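Local coordinates for protein triacylglycerol lipase (Yarrowia lipolytica, PDB 3O0D) that probably hydrolyses the ester bonds of triacylglycerols, as an extracellular, glycosylated lipase of the alpha/beta-hydrolase fold, at residues Ile65-Gly70 with Phe129-Asn134; Glu58-Arg63 with Arg86-Leu91; Val74-Lys79 with Glu149-Tyr154. All coordinates share one frame; numbering follows the deposited sequence.

Overall arrangement
Three contacts lie at one edge of the mixed sheet, around strands 53-60, 68-75 and 80-87. Interactions 1 and 3 both pair strand 68-75 with helix 127-150, but at opposite ends, their centres about 26 Å apart. Interaction 1 is buried and combines an amide-carboxylate bond and a hydroxyl near a backbone carbonyl with aromatic and aliphatic packing. Interaction 3, its centre about 21 Å from the centre of the chain, is partly buried and is built largely from aromatic rings. Interaction 2 lies at the surface, where side chains after strand 80-87 bind backbone carbonyls after strand 53-60. Interactions 1 and 2 touch, since strand 68-75 runs between those two strands and Ser69 OG lies 2.8 Å from Thr88 OG1.

Interaction 1. Residues Ile65-Gly70 with Phe129-Asn134; sequences IFDVSG and FIQSYN. With NAG (2-acetamido-2-deoxy-beta-D-glucopyranose), chain I.
Gln131 reaches from the helix to Asp67 with its amide: NE2 donates to OD1 of Asp67 at 3.1 Å, and the N-H...O angle of 166° makes the bond nearly straight. The acceptor lies in the amide plane of Gln131, whereas the amide and carboxylate planes are turned 44° against each other. Gln131 gets there by setting CG anti to its own backbone N (chi1 176°) and then bending at chi2. The other carboxylate oxygen, Asp67 OD2, takes the backbone N of Leu64, so both oxygens of this buried acid have a partner.

At the next residue, Ser132 OG lies 2.9 Å from Phe66 O in one of two deposited conformers; Gly128 O competes for the same hydroxyl proton, so the bond is not settled. Ser132 CA also approaches Phe66 O, a CA-H...O contact of 3.2 Å.

Packing surrounds these polar groups. In that conformer Ser132 OG sits 3.6 Å from Phe66 CB, and Phe66 CE1 meets Phe129 CE1 at 4.1 Å. Val68 puts CG1 3.9 Å from Ser132 CB. Asn134 carries the N-linked sugar on ND2, its amide end directed away from residues 65-70, while Ile130 CG2 touches the acetyl methyl of that sugar.

This is helix-on-sheet packing of the alpha/beta-hydrolase fold, with helix 127-150 laid against the loop leading into strand 68-75 and against the strand's first residue, Val68.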
loop_
_atom_site.group_PDB
_atom_site.type_symbol
_atom_site.label_atom_id
_atom_site.label_comp_id
_atom_site.label_asym_id
_atom_site.label_seq_id
_atom_site.Cartn_x
_atom_site.Cartn_y
_atom_site.Cartn_z
ATOM N N ILE A 65 -17.965 -4.336 2.858
ATOM C CA ILE A 65 -16.828 -5.250 3.005
ATOM C C ILE A 65 -15.537 -4.601 2.513
ATOM O O ILE A 65 -14.471 -4.900 3.024
ATOM C CB ILE A 65 -17.075 -6.615 2.300
ATOM C CG1 ILE A 65 -15.905 -7.524 2.556
ATOM C CG2 ILE A 65 -17.264 -6.475 0.796
ATOM C CD1 ILE A 65 -15.840 -7.946 4.037
ATOM N N PHE A 66 -15.651 -3.678 1.573
ATOM C CA PHE A 66 -14.403 -2.967 1.112
ATOM C C PHE A 66 -14.173 -1.580 1.681
ATOM O O PHE A 66 -13.317 -0.808 1.143
ATOM C CB PHE A 66 -14.410 -2.941 -0.382
ATOM C CG PHE A 66 -14.074 -4.263 -0.991
ATOM C CD1 PHE A 66 -12.747 -4.689 -1.089
ATOM C CD2 PHE A 66 -15.076 -5.080 -1.502
ATOM C CE1 PHE A 66 -12.442 -5.883 -1.643
ATOM C CE2 PHE A 66 -14.768 -6.295 -2.090
ATOM C CZ PHE A 66 -13.493 -6.730 -2.138
ATOM N N ASP A 67 -14.842 -1.255 2.747
ATOM C CA ASP A 67 -14.660 0.032 3.398
ATOM C C ASP A 67 -13.358 0.040 4.240
ATOM O O ASP A 67 -12.785 -1.024 4.548
ATOM C CB ASP A 67 -15.806 0.356 4.291
ATOM C CG ASP A 67 -17.013 0.942 3.509
ATOM O OD1 ASP A 67 -16.897 1.265 2.297
ATOM O OD2 ASP A 67 -18.034 1.121 4.182
ATOM N N VAL A 68 -12.936 1.257 4.588
ATOM C CA VAL A 68 -11.604 1.468 5.126
ATOM C C VAL A 68 -11.620 2.215 6.443
ATOM O O VAL A 68 -12.599 2.934 6.814
ATOM C CB VAL A 68 -10.671 2.176 4.071
ATOM C CG1 VAL A 68 -10.420 1.356 2.847
ATOM C CG2 VAL A 68 -11.248 3.550 3.760
ATOM N N SER A 69 -10.498 2.182 7.186
ATOM C CA SER A 69 -10.322 2.918 8.398
ATOM C C SER A 69 -8.821 3.389 8.298
ATOM O O SER A 69 -8.103 2.906 7.429
ATOM C CB SER A 69 -10.411 2.061 9.627
ATOM O OG SER A 69 -11.792 1.543 9.762
ATOM N N GLY A 70 -8.456 4.272 9.191
ATOM C CA GLY A 70 -7.010 4.748 9.052
ATOM C C GLY A 70 -6.919 6.107 9.677
ATOM O O GLY A 70 -7.697 6.529 10.544
ATOM N N PHE A 129 -11.922 -2.461 -5.057
ATOM C CA PHE A 129 -10.728 -1.594 -4.682
ATOM C C PHE A 129 -11.074 -0.160 -4.994
ATOM O O PHE A 129 -10.661 0.737 -4.254
ATOM C CB PHE A 129 -9.479 -2.018 -5.451
ATOM C CG PHE A 129 -9.023 -3.431 -5.075
ATOM C CD1 PHE A 129 -9.224 -3.900 -3.785
ATOM C CD2 PHE A 129 -8.443 -4.253 -6.017
ATOM C CE1 PHE A 129 -8.878 -5.176 -3.467
ATOM C CE2 PHE A 129 -8.077 -5.588 -5.659
ATOM C CZ PHE A 129 -8.309 -5.993 -4.379
ATOM N N ILE A 130 -11.878 0.074 -6.047
ATOM C CA ILE A 130 -12.362 1.454 -6.257
ATOM C C ILE A 130 -13.194 1.897 -5.129
ATOM O O ILE A 130 -13.120 3.066 -4.705
ATOM C CB ILE A 130 -13.175 1.626 -7.587
ATOM C CG1 ILE A 130 -12.268 1.230 -8.736
ATOM C CG2 ILE A 130 -13.791 3.094 -7.674
ATOM C CD1 ILE A 130 -12.776 1.641 -10.115
ATOM N N GLN A 131 -14.052 1.016 -4.583
ATOM C CA GLN A 131 -14.770 1.390 -3.409
ATOM C C GLN A 131 -13.876 1.734 -2.174
ATOM O O GLN A 131 -14.198 2.619 -1.362
ATOM C CB GLN A 131 -15.767 0.285 -3.005
ATOM C CG GLN A 131 -16.528 0.536 -1.695
ATOM C CD GLN A 131 -17.324 1.839 -1.670
ATOM O OE1 GLN A 131 -17.686 2.378 -2.720
ATOM N NE2 GLN A 131 -17.578 2.358 -0.473
ATOM N N SER A 132 -12.814 0.972 -1.979
ATOM C CA SER A 132 -11.907 1.227 -0.868
ATOM C C SER A 132 -11.268 2.631 -1.020
ATOM O O SER A 132 -11.169 3.371 -0.054
ATOM C CB SER A 132 -10.814 0.167 -0.872
ATOM O OG SER A 132 -11.408 -1.128 -0.956
ATOM N N TYR A 133 -10.871 2.897 -2.255
ATOM C CA TYR A 133 -10.268 4.249 -2.635
ATOM C C TYR A 133 -11.366 5.311 -2.395
ATOM O O TYR A 133 -11.171 6.298 -1.731
ATOM C CB TYR A 133 -9.769 4.299 -4.066
ATOM C CG TYR A 133 -9.685 5.776 -4.411
ATOM C CD1 TYR A 133 -8.654 6.534 -3.926
ATOM C CD2 TYR A 133 -10.628 6.366 -5.290
ATOM C CE1 TYR A 133 -8.582 7.961 -4.200
ATOM C CE2 TYR A 133 -10.558 7.752 -5.564
ATOM C CZ TYR A 133 -9.551 8.518 -5.042
ATOM O OH TYR A 133 -9.484 9.877 -5.344
ATOM N N ASN A 134 -12.576 5.061 -2.880
ATOM C CA ASN A 134 -13.588 6.071 -2.677
ATOM C C ASN A 134 -13.939 6.333 -1.295
ATOM O O ASN A 134 -14.227 7.471 -0.921
ATOM C CB ASN A 134 -14.866 5.681 -3.508
ATOM C CG ASN A 134 -15.136 6.613 -4.614
ATOM O OD1 ASN A 134 -14.287 6.934 -5.446
ATOM N ND2 ASN A 134 -16.433 7.016 -4.674
HETATM C C1 NAG I . -16.895 7.967 -5.668
HETATM C C2 NAG I . -18.001 7.415 -6.560
HETATM C C3 NAG I . -18.624 8.597 -7.296
HETATM C C4 NAG I . -19.022 9.768 -6.398
HETATM C C5 NAG I . -17.856 10.173 -5.497
HETATM C C6 NAG I . -18.198 11.102 -4.340
HETATM C C7 NAG I . -17.709 5.142 -7.356
HETATM C C8 NAG I . -17.220 4.200 -8.386
HETATM N N2 NAG I . -17.516 6.465 -7.530
HETATM O O3 NAG I . -19.742 8.167 -8.093
HETATM O O4 NAG I . -19.309 10.835 -7.293
HETATM O O5 NAG I . -17.338 9.015 -4.841
HETATM O O6 NAG I . -16.995 11.756 -4.000
HETATM O O7 NAG I . -18.276 4.703 -6.373
#

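Interaction 2. Residues Glu58-Arg63 with Arg86-Leu91; sequences EFHDPR and RGTHSL
His60, the last residue of strand 53-60, brings its imidazole to Thr88, with CE1 3.5 Å from the methyl CG2; the two side chains cross at about a right angle. Its ND1 has a weak bond to Ser69 OG.

Asp61 contributes its backbone. Its carbonyl O accepts from Thr88 OG1 at 2.7 Å, the hydroxyl arriving 46° above the carbonyl plane. The side chain of Asp61 starts out away from the 86-91 segment, and its carboxylate closes an Asx turn: OD1 accepts from Arg63 N and also from Arg63 NE at 3.0 Å, the two donors coming from opposite faces of the carboxylate plane. Arg63 NH2 binds OD2, making a side-on, two-nitrogen salt bridge.

Pro62 lays CA 3.7 Å from Thr88 CG2, and its carbonyl O receives His89 NE2 at 2.7 Å with an N-H...O angle of 158°. That oxygen lies at the edge of the imidazole, near the ring plane. His89 presents this edge with CG anti to its carbonyl carbon (chi1 -76°). Thus two consecutive carbonyls of the first segment are held by two consecutive side chains of the second.

A valine in place of Thr88 would probably leave Asp61 O and Ser69 OG without their hydroxyl partner.

Between these segments run strand 68-75 and Asp67 just before it: Gly70 and Val68 bond through the backbone to Phe59 and Asp61 on one flank, Ser69 and Asp67 to Arg86 and Thr88 on the other. Helix 127-150 meets Phe59 and Asp61, and Ser90, with OG bonded to Asp93 N, N-caps helix 91-100, whose first residue Leu91 touches helix 285-290.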
loop_
_atom_site.group_PDB
_atom_site.type_symbol
_atom_site.label_atom_id
_atom_site.label_comp_id
_atom_site.label_asym_id
_atom_site.label_seq_id
_atom_site.Cartn_x
_atom_site.Cartn_y
_atom_site.Cartn_z
ATOM N N GLU A 58 -8.679 10.506 12.810
ATOM C CA GLU A 58 -8.858 9.095 12.446
ATOM C C GLU A 58 -10.155 9.008 11.588
ATOM O O GLU A 58 -11.031 9.905 11.639
ATOM C CB GLU A 58 -9.122 8.286 13.686
ATOM C CG GLU A 58 -8.116 8.265 14.760
ATOM C CD GLU A 58 -8.492 7.219 15.820
ATOM O OE1 GLU A 58 -7.699 7.031 16.758
ATOM O OE2 GLU A 58 -9.604 6.598 15.734
ATOM N N PHE A 59 -10.279 7.960 10.794
ATOM C CA PHE A 59 -11.545 7.691 10.132
ATOM C C PHE A 59 -11.851 6.159 10.214
ATOM O O PHE A 59 -10.931 5.317 10.276
ATOM C CB PHE A 59 -11.501 8.193 8.684
ATOM C CG PHE A 59 -10.330 7.647 7.840
ATOM C CD1 PHE A 59 -10.468 6.544 6.984
ATOM C CD2 PHE A 59 -9.068 8.303 7.884
ATOM C CE1 PHE A 59 -9.388 6.057 6.181
ATOM C CE2 PHE A 59 -7.971 7.775 7.123
ATOM C CZ PHE A 59 -8.142 6.713 6.270
ATOM N N HIS A 60 -13.146 5.774 10.198
ATOM C CA HIS A 60 -13.456 4.353 10.327
ATOM C C HIS A 60 -14.855 4.221 9.687
ATOM O O HIS A 60 -15.749 4.989 10.086
ATOM C CB HIS A 60 -13.424 3.976 11.810
ATOM C CG HIS A 60 -14.251 2.771 12.150
ATOM N ND1 HIS A 60 -13.748 1.482 12.177
ATOM C CD2 HIS A 60 -15.565 2.670 12.497
ATOM C CE1 HIS A 60 -14.734 0.633 12.466
ATOM N NE2 HIS A 60 -15.838 1.334 12.678
ATOM N N ASP A 61 -14.996 3.350 8.697
ATOM C CA ASP A 61 -16.348 3.036 8.153
ATOM C C ASP A 61 -16.460 1.504 8.059
ATOM O O ASP A 61 -15.708 0.850 7.384
ATOM C CB ASP A 61 -16.546 3.754 6.817
ATOM C CG ASP A 61 -17.998 3.723 6.328
ATOM O OD1 ASP A 61 -18.764 2.896 6.868
ATOM O OD2 ASP A 61 -18.297 4.460 5.396
ATOM N N PRO A 62 -17.467 0.904 8.766
ATOM C CA PRO A 62 -17.604 -0.539 8.700
ATOM C C PRO A 62 -18.752 -0.998 7.792
ATOM O O PRO A 62 -19.091 -2.175 7.781
ATOM C CB PRO A 62 -17.950 -0.887 10.160
ATOM C CG PRO A 62 -18.827 0.275 10.659
ATOM C CD PRO A 62 -18.233 1.508 9.874
ATOM N N ARG A 63 -19.313 -0.104 6.995
ATOM C CA ARG A 63 -20.619 -0.421 6.334
ATOM C C ARG A 63 -20.581 -1.513 5.282
ATOM O O ARG A 63 -21.537 -2.342 5.192
ATOM C CB ARG A 63 -21.375 0.893 5.930
ATOM C CG ARG A 63 -21.948 1.508 7.218
ATOM C CD ARG A 63 -22.544 2.900 6.967
ATOM N NE ARG A 63 -21.529 3.879 6.549
ATOM C CZ ARG A 63 -21.798 5.162 6.321
ATOM N NH1 ARG A 63 -23.045 5.621 6.473
ATOM N NH2 ARG A 63 -20.837 5.986 5.931
ATOM N N ARG A 86 -6.297 1.105 6.081
ATOM C CA ARG A 86 -6.386 -0.330 6.276
ATOM C C ARG A 86 -7.813 -0.683 5.830
ATOM O O ARG A 86 -8.630 0.184 5.652
ATOM C CB ARG A 86 -6.195 -0.692 7.791
ATOM C CG ARG A 86 -7.014 0.192 8.775
ATOM C CD ARG A 86 -7.500 -0.364 10.079
ATOM N NE ARG A 86 -8.075 -1.682 10.072
ATOM C CZ ARG A 86 -8.625 -2.224 11.154
ATOM N NH1 ARG A 86 -8.679 -1.538 12.298
ATOM N NH2 ARG A 86 -9.115 -3.444 11.092
ATOM N N GLY A 87 -8.066 -1.945 5.617
ATOM C CA GLY A 87 -9.498 -2.438 5.535
ATOM C C GLY A 87 -10.146 -2.425 6.873
ATOM O O GLY A 87 -9.562 -2.816 7.901
ATOM N N THR A 88 -11.455 -2.013 6.940
ATOM C CA THR A 88 -12.102 -2.071 8.186
ATOM C C THR A 88 -12.435 -3.516 8.680
ATOM O O THR A 88 -12.276 -3.809 9.905
ATOM C CB THR A 88 -13.457 -1.286 8.157
ATOM O OG1 THR A 88 -13.152 0.072 7.740
ATOM C CG2 THR A 88 -14.074 -1.238 9.604
ATOM N N HIS A 89 -12.886 -4.336 7.754
ATOM C CA HIS A 89 -13.302 -5.692 8.093
ATOM C C HIS A 89 -12.086 -6.621 8.322
ATOM O O HIS A 89 -10.917 -6.258 8.005
ATOM C CB HIS A 89 -14.326 -6.174 7.059
ATOM C CG HIS A 89 -15.663 -5.539 7.311
ATOM N ND1 HIS A 89 -16.522 -6.022 8.274
ATOM C CD2 HIS A 89 -16.254 -4.426 6.793
ATOM C CE1 HIS A 89 -17.585 -5.224 8.353
ATOM N NE2 HIS A 89 -17.436 -4.235 7.485
ATOM N N SER A 90 -12.345 -7.736 9.012
ATOM C CA SER A 90 -11.279 -8.688 9.301
ATOM C C SER A 90 -10.522 -9.101 8.046
ATOM O O SER A 90 -11.059 -9.282 6.932
ATOM C CB SER A 90 -11.871 -9.934 10.049
ATOM O OG SER A 90 -12.424 -10.861 9.104
ATOM N N LEU A 91 -9.204 -9.303 8.216
ATOM C CA LEU A 91 -8.419 -9.755 7.089
ATOM C C LEU A 91 -8.998 -11.012 6.487
ATOM O O LEU A 91 -9.043 -11.117 5.289
ATOM C CB LEU A 91 -6.943 -10.005 7.545
ATOM C CG LEU A 91 -6.257 -8.756 8.060
ATOM C CD1 LEU A 91 -4.961 -9.152 8.771
ATOM C CD2 LEU A 91 -5.917 -7.859 6.813
#

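Interaction 3. Residues Val74-Lys79 with Glu149-Tyr154; sequences VDHASK and EQYPDY
His76 ND1 and Tyr154 OH are joined by a hydrogen bond of 2.9 Å, at 158°; either may be the donor. On the far side of the imidazole, NE2 bonds to Glu54 OE2, so both ring nitrogens are engaged, which should hold the ring's rotation. With Tyr151 these two residues form an aromatic cluster between the turn after strand 68-75 and the chain leaving helix 127-150, at one end of the sheet in this alpha/beta-hydrolase fold.

The imidazole meets Tyr151 as an offset edge-to-face pair: its edge points to the phenol face, the centroids are 5.3 Å apart and the planes stand at 66°. The closest approach at the hydroxyl end is His76 CE1 to Tyr151 OH, 3.4 Å.

Val74 fills the angle between the two tyrosines. Its CG1 lies over the centre of the Tyr151 ring in a CH-pi contact, 4.2 Å from the centroid, and meets the edge of the other ring, 3.5 Å from Tyr154 CE2. Val74 holds CG1 anti to the backbone N, and its CG2 lies 4.1 Å from Tyr151 CE2.

A type I turn from Tyr151 to Tyr154, closed by Tyr154 N bonding to Tyr151 O, places the two rings. The Tyr154 ring is sandwiched, with Tyr151 CB near the rim of one face and Lys79 on the opposite face. Asp75 shapes the other turn: OD1 accepts from Ser78 N in an Asx motif, and OD2 bonds to Tyr82 OH. Lys79 CB and CG lie along the CD1/CE1 side of the Tyr154 ring, while CA of Lys79 covers its centre, standing 3.6 Å from the centroid of the Tyr154 ring and 7° off its normal.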
loop_
_atom_site.group_PDB
_atom_site.type_symbol
_atom_site.label_atom_id
_atom_site.label_comp_id
_atom_site.label_asym_id
_atom_site.label_seq_id
_atom_site.Cartn_x
_atom_site.Cartn_y
_atom_site.Cartn_z
ATOM N N VAL A 74 0.748 14.300 10.891
ATOM C CA VAL A 74 1.802 15.220 10.369
ATOM C C VAL A 74 3.072 14.929 11.202
ATOM O O VAL A 74 3.033 14.969 12.431
ATOM C CB VAL A 74 1.388 16.665 10.576
ATOM C CG1 VAL A 74 2.560 17.578 10.061
ATOM C CG2 VAL A 74 0.123 16.942 9.730
ATOM N N ASP A 75 4.182 14.689 10.504
ATOM C CA ASP A 75 5.473 14.347 11.192
ATOM C C ASP A 75 6.326 15.630 10.885
ATOM O O ASP A 75 6.780 15.866 9.749
ATOM C CB ASP A 75 6.065 13.167 10.528
ATOM C CG ASP A 75 7.360 12.690 11.217
ATOM O OD1 ASP A 75 8.059 13.571 11.764
ATOM O OD2 ASP A 75 7.662 11.475 11.180
ATOM N N HIS A 76 6.466 16.410 11.935
ATOM C CA HIS A 76 7.257 17.651 11.912
ATOM C C HIS A 76 8.726 17.321 11.961
ATOM O O HIS A 76 9.555 18.242 11.718
ATOM C CB HIS A 76 6.864 18.454 13.148
ATOM C CG HIS A 76 5.439 18.911 13.126
ATOM N ND1 HIS A 76 4.975 19.829 12.201
ATOM C CD2 HIS A 76 4.364 18.528 13.846
ATOM C CE1 HIS A 76 3.668 20.011 12.373
ATOM N NE2 HIS A 76 3.282 19.254 13.386
ATOM N N ALA A 77 9.113 16.090 12.323
ATOM C CA ALA A 77 10.586 15.765 12.295
ATOM C C ALA A 77 10.984 15.431 10.895
ATOM O O ALA A 77 12.050 15.841 10.408
ATOM C CB ALA A 77 10.930 14.628 13.236
ATOM N N SER A 78 10.188 14.666 10.184
ATOM C CA SER A 78 10.551 14.292 8.819
ATOM C C SER A 78 9.956 15.256 7.776
ATOM O O SER A 78 10.329 15.120 6.576
ATOM C CB SER A 78 10.090 12.824 8.515
ATOM O OG SER A 78 8.659 12.843 8.506
ATOM N N LYS A 79 9.143 16.199 8.239
ATOM C CA LYS A 79 8.398 17.138 7.321
ATOM C C LYS A 79 7.556 16.414 6.293
ATOM O O LYS A 79 7.709 16.555 5.054
ATOM C CB LYS A 79 9.430 18.059 6.588
ATOM C CG LYS A 79 10.013 19.189 7.500
ATOM C CD LYS A 79 10.811 18.580 8.571
ATOM C CE LYS A 79 11.593 19.569 9.566
ATOM N NZ LYS A 79 12.637 18.784 10.333
ATOM N N GLU A 149 -2.584 22.325 2.687
ATOM C CA GLU A 149 -2.470 23.812 2.625
ATOM C C GLU A 149 -1.779 24.375 3.856
ATOM O O GLU A 149 -1.071 25.386 3.811
ATOM C CB GLU A 149 -3.865 24.471 2.382
ATOM C CG GLU A 149 -4.449 24.063 1.045
ATOM C CD GLU A 149 -3.613 24.497 -0.156
ATOM O OE1 GLU A 149 -3.314 25.721 -0.267
ATOM O OE2 GLU A 149 -3.251 23.617 -0.985
ATOM N N GLN A 150 -1.958 23.747 4.994
ATOM C CA GLN A 150 -1.342 24.169 6.181
ATOM C C GLN A 150 0.181 23.928 6.207
ATOM O O GLN A 150 0.920 24.682 6.807
ATOM C CB GLN A 150 -2.003 23.453 7.347
ATOM C CG GLN A 150 -1.451 23.848 8.648
ATOM C CD GLN A 150 -2.339 23.380 9.807
ATOM O OE1 GLN A 150 -3.292 22.587 9.625
ATOM N NE2 GLN A 150 -1.991 23.832 11.011
ATOM N N TYR A 151 0.619 22.826 5.597
ATOM C CA TYR A 151 2.027 22.418 5.534
ATOM C C TYR A 151 2.486 22.229 4.129
ATOM O O TYR A 151 2.693 21.116 3.640
ATOM C CB TYR A 151 2.243 21.089 6.340
ATOM C CG TYR A 151 1.848 21.292 7.772
ATOM C CD1 TYR A 151 2.733 21.927 8.640
ATOM C CD2 TYR A 151 0.631 20.841 8.286
ATOM C CE1 TYR A 151 2.417 22.191 9.945
ATOM C CE2 TYR A 151 0.297 21.084 9.687
ATOM C CZ TYR A 151 1.226 21.756 10.484
ATOM O OH TYR A 151 0.999 22.049 11.844
ATOM N N PRO A 152 2.567 23.327 3.370
ATOM C CA PRO A 152 2.618 23.135 1.898
ATOM C C PRO A 152 3.941 22.645 1.347
ATOM O O PRO A 152 4.012 22.124 0.226
ATOM C CB PRO A 152 2.393 24.581 1.357
ATOM C CG PRO A 152 2.523 25.430 2.482
ATOM C CD PRO A 152 2.406 24.711 3.784
ATOM N N ASP A 153 4.989 22.714 2.187
ATOM C CA ASP A 153 6.244 22.155 1.727
ATOM C C ASP A 153 6.570 20.765 2.348
ATOM O O ASP A 153 7.597 20.205 2.063
ATOM C CB ASP A 153 7.414 23.155 1.824
ATOM C CG ASP A 153 7.894 23.442 3.192
ATOM O OD1 ASP A 153 7.403 22.865 4.182
ATOM O OD2 ASP A 153 8.819 24.318 3.280
ATOM N N TYR A 154 5.614 20.208 3.101
ATOM C CA TYR A 154 5.800 18.756 3.552
ATOM C C TYR A 154 5.521 17.761 2.440
ATOM O O TYR A 154 4.653 18.001 1.590
ATOM C CB TYR A 154 4.938 18.475 4.808
ATOM C CG TYR A 154 5.402 19.067 6.121
ATOM C CD1 TYR A 154 6.273 20.226 6.204
ATOM C CD2 TYR A 154 4.978 18.492 7.301
ATOM C CE1 TYR A 154 6.639 20.754 7.447
ATOM C CE2 TYR A 154 5.293 19.036 8.511
ATOM C CZ TYR A 154 6.189 20.131 8.601
ATOM O OH TYR A 154 6.459 20.527 9.860
#